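Local coordinates for AB hydrolase-1 domain-containing protein (Thermoplasma acidophilum DSM 1728, PDB 3BDI) that is functionally uncharacterised but, as a member of the ABHD14 family of alpha/beta hydrolases, is probably a serine hydrolase of unknown substrate, at residues A[14-19]-A[63-68]. Residues are numbered along the deposited sequence; the frame is centred on the assembly and turned at random.
Sequences TRVFQR and DYPGFG
Asp-63 meets Phe-17 through both backbone and side chain. Its N donates a hydrogen bond to Phe-17 O, 2.9 Å long. Next to this bond the two side chains run side by side and point the same way. The ring and carboxylate planes are 50° apart. OD2 of Asp-63 comes within 3.4 Å of Phe-17 CD2 at an oblique angle. Two torsions set up this pairing: Phe-17 carries CG opposite its own N (chi1 177°), while Asp-63 turns CG away from its carbonyl carbon and beside its N (chi1 -69°). The carboxylate is fixed further by two other partners. Ser-40 OG is hydrogen-bonded to OD1, and the backbone N of Arg-69 is hydrogen-bonded to OD2. With one partner on each oxygen, the rotation of the carboxylate is fixed and both buried oxygens are satisfied.

The contact lies in the alpha/beta-hydrolase fold. Strand 14-21 runs antiparallel to strand 57-62 in the central sheet, and residues 63-68 begin the loop that follows 57-62. The bond from Asp-63 therefore extends the strand pairing by one step into the loop. A type II turn from Tyr-64 to Phe-67 comes next, closed by the hydrogen bond from Phe-67 N to Tyr-64 O. Gly-66 has the positive phi of its third position.

Pro-65, the second residue of the turn, makes the apolar part of the contact. Thr-14 CG2 lies 4.0 Å from Pro-65 CG, and the two side chains cross at about a right angle. The Thr-14 hydroxyl is hydrogen-bonded to Ser-73 OG instead. Val-16 splits its branches: CG2 approaches Pro-65 CG loosely at 4.4 Å, and CG1 lies 3.8 Å from Asp-63 O. Phe-89 of helix 83-96 touches both Val-16 and Pro-65.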
ATOM      1  N   THR A  14       7.864  17.108  -7.856  1.00  9.93           N
ATOM      2  CA  THR A  14       6.767  17.204  -6.885  1.00  8.93           C
ATOM      3  C   THR A  14       7.315  17.002  -5.493  1.00  9.01           C
ATOM      4  O   THR A  14       7.982  15.977  -5.226  1.00 10.12           O
ATOM      5  CB  THR A  14       5.683  16.171  -7.198  1.00 10.51           C
ATOM      6  OG1 THR A  14       5.109  16.492  -8.464  1.00 10.98           O
ATOM      7  CG2 THR A  14       4.549  16.188  -6.137  1.00 10.59           C
ATOM      8  N   ARG A  15       7.009  17.940  -4.601  1.00  8.40           N
ATOM      9  CA  ARG A  15       7.450  17.889  -3.220  1.00  8.49           C
ATOM     10  C   ARG A  15       6.572  16.977  -2.356  1.00  7.98           C
ATOM     11  O   ARG A  15       5.455  17.338  -1.989  1.00  9.51           O
ATOM     12  CB  ARG A  15       7.521  19.304  -2.641  1.00  8.59           C
ATOM     13  CG  ARG A  15       8.143  19.444  -1.259  1.00 10.25           C
ATOM     14  CD  ARG A  15       8.079  20.843  -0.818  1.00 10.90           C
ATOM     15  NE  ARG A  15       8.724  21.132   0.456  1.00 12.69           N
ATOM     16  CZ  ARG A  15       8.086  21.294   1.611  1.00 11.16           C
ATOM     17  NH1 ARG A  15       6.794  21.141   1.732  1.00 10.35           N
ATOM     18  NH2 ARG A  15       8.815  21.608   2.688  1.00 12.67           N
ATOM     19  N   VAL A  16       7.086  15.797  -2.046  1.00  7.65           N
ATOM     20  CA  VAL A  16       6.361  14.727  -1.395  1.00  8.23           C
ATOM     21  C   VAL A  16       6.784  14.634   0.060  1.00  8.06           C
ATOM     22  O   VAL A  16       7.975  14.535   0.345  1.00  8.98           O
ATOM     23  CB  VAL A  16       6.652  13.400  -2.125  1.00  8.83           C
ATOM     24  CG1 VAL A  16       6.029  12.217  -1.402  1.00  9.34           C
ATOM     25  CG2 VAL A  16       6.117  13.500  -3.536  1.00 11.04           C
ATOM     26  N   PHE A  17       5.822  14.647   0.971  1.00  7.95           N
ATOM     27  CA  PHE A  17       6.078  14.323   2.365  1.00  7.78           C
ATOM     28  C   PHE A  17       6.137  12.816   2.526  1.00  7.60           C
ATOM     29  O   PHE A  17       5.317  12.088   1.990  1.00  8.13           O
ATOM     30  CB  PHE A  17       4.956  14.854   3.257  1.00  7.37           C
ATOM     31  CG  PHE A  17       5.108  14.485   4.714  1.00  7.96           C
ATOM     32  CD1 PHE A  17       6.100  15.074   5.463  1.00  8.20           C
ATOM     33  CD2 PHE A  17       4.255  13.570   5.339  1.00  9.08           C
ATOM     34  CE1 PHE A  17       6.285  14.730   6.770  1.00  9.69           C
ATOM     35  CE2 PHE A  17       4.408  13.228   6.658  1.00 10.02           C
ATOM     36  CZ  PHE A  17       5.430  13.846   7.397  1.00  8.13           C
ATOM     37  N   GLN A  18       7.133  12.344   3.276  1.00  8.32           N
ATOM     38  CA  GLN A  18       7.171  10.934   3.642  1.00  8.58           C
ATOM     39  C   GLN A  18       7.650  10.693   5.034  1.00  8.02           C
ATOM     40  O   GLN A  18       8.370  11.502   5.623  1.00  7.94           O
ATOM     41  CB  GLN A  18       8.047  10.116   2.656  1.00  9.31           C
ATOM     42  CG  GLN A  18       9.543  10.390   2.765  1.00  9.46           C
ATOM     43  CD  GLN A  18      10.377   9.496   1.831  1.00  8.96           C
ATOM     44  OE1 GLN A  18       9.836   8.725   1.051  1.00 10.85           O
ATOM     45  NE2 GLN A  18      11.702   9.646   1.852  1.00  9.72           N
ATOM     46  N   ARG A  19       7.265   9.544   5.541  1.00  8.39           N
ATOM     47  CA  ARG A  19       7.734   8.986   6.817  1.00  8.39           C
ATOM     48  C   ARG A  19       8.425   7.676   6.539  1.00  8.20           C
ATOM     49  O   ARG A  19       7.946   6.883   5.747  1.00  9.87           O
ATOM     50  CB  ARG A  19       6.544   8.755   7.733  1.00  9.11           C
ATOM     51  CG  ARG A  19       5.572   9.935   7.768  1.00  9.68           C
ATOM     52  CD  ARG A  19       4.410   9.666   8.674  1.00 10.82           C
ATOM     53  NE  ARG A  19       4.766   9.810  10.087  1.00 10.14           N
ATOM     54  CZ  ARG A  19       4.128   9.181  11.078  1.00 10.23           C
ATOM     55  NH1 ARG A  19       3.215   8.259  10.806  1.00 11.49           N
ATOM     56  NH2 ARG A  19       4.485   9.423  12.339  1.00 14.20           N
ATOM     57  N   ASP A  63       2.714  10.811   1.645  1.00  7.47           N
ATOM     58  CA  ASP A  63       1.404  11.409   1.330  1.00  7.01           C
ATOM     59  C   ASP A  63       1.336  11.495  -0.190  1.00  7.30           C
ATOM     60  O   ASP A  63       2.279  11.996  -0.835  1.00  8.97           O
ATOM     61  CB  ASP A  63       1.215  12.759   1.961  1.00  7.75           C
ATOM     62  CG  ASP A  63       1.077  12.700   3.471  1.00  7.99           C
ATOM     63  OD1 ASP A  63       0.962  11.608   4.042  1.00  8.05           O
ATOM     64  OD2 ASP A  63       1.094  13.797   4.085  1.00  8.31           O
ATOM     65  N   TYR A  64       0.280  10.947  -0.776  1.00  8.23           N
ATOM     66  CA  TYR A  64       0.110  10.957  -2.228  1.00  8.14           C
ATOM     67  C   TYR A  64       0.048  12.422  -2.678  1.00  8.54           C
ATOM     68  O   TYR A  64      -0.575  13.225  -2.019  1.00  9.06           O
ATOM     69  CB  TYR A  64      -1.150  10.181  -2.659  1.00  8.22           C
ATOM     70  CG  TYR A  64      -1.098   9.876  -4.162  1.00  8.81           C
ATOM     71  CD1 TYR A  64      -0.318   8.844  -4.650  1.00  7.43           C
ATOM     72  CD2 TYR A  64      -1.652  10.754  -5.055  1.00  8.74           C
ATOM     73  CE1 TYR A  64      -0.133   8.669  -5.969  1.00  9.93           C
ATOM     74  CE2 TYR A  64      -1.466  10.581  -6.415  1.00  8.80           C
ATOM     75  CZ  TYR A  64      -0.745   9.518  -6.866  1.00  7.87           C
ATOM     76  OH  TYR A  64      -0.489   9.316  -8.176  1.00 10.19           O
ATOM     77  N   PRO A  65       0.669  12.774  -3.822  1.00  7.60           N
ATOM     78  CA  PRO A  65       0.511  14.150  -4.327  1.00  7.81           C
ATOM     79  C   PRO A  65      -0.929  14.644  -4.329  1.00  9.04           C
ATOM     80  O   PRO A  65      -1.801  13.951  -4.816  1.00  8.73           O
ATOM     81  CB  PRO A  65       1.121  14.062  -5.742  1.00  9.21           C
ATOM     82  CG  PRO A  65       2.202  12.999  -5.582  1.00  8.42           C
ATOM     83  CD  PRO A  65       1.597  11.975  -4.675  1.00  8.27           C
ATOM     84  N   GLY A  66      -1.151  15.832  -3.783  1.00  8.43           N
ATOM     85  CA  GLY A  66      -2.479  16.354  -3.662  1.00  7.36           C
ATOM     86  C   GLY A  66      -3.182  16.033  -2.376  1.00  8.42           C
ATOM     87  O   GLY A  66      -4.280  16.578  -2.135  1.00  9.87           O
ATOM     88  N   PHE A  67      -2.551  15.251  -1.498  1.00  7.84           N
ATOM     89  CA  PHE A  67      -3.138  14.785  -0.238  1.00  8.11           C
ATOM     90  C   PHE A  67      -2.167  15.115   0.886  1.00  8.14           C
ATOM     91  O   PHE A  67      -0.965  15.262   0.678  1.00  9.18           O
ATOM     92  CB  PHE A  67      -3.365  13.262  -0.261  1.00  7.96           C
ATOM     93  CG  PHE A  67      -4.440  12.848  -1.213  1.00  8.56           C
ATOM     94  CD1 PHE A  67      -4.196  12.739  -2.586  1.00  9.88           C
ATOM     95  CD2 PHE A  67      -5.714  12.595  -0.746  1.00  8.60           C
ATOM     96  CE1 PHE A  67      -5.187  12.354  -3.436  1.00 10.40           C
ATOM     97  CE2 PHE A  67      -6.699  12.214  -1.624  1.00  8.86           C
ATOM     98  CZ  PHE A  67      -6.441  12.148  -2.963  1.00 10.64           C
ATOM     99  N   GLY A  68      -2.662  15.161   2.110  1.00  9.20           N
ATOM    100  CA  GLY A  68      -1.829  15.353   3.290  1.00  8.34           C
ATOM    101  C   GLY A  68      -0.947  16.574   3.164  1.00  7.00           C
ATOM    102  O   GLY A  68      -1.431  17.673   2.937  1.00  9.03           O
TER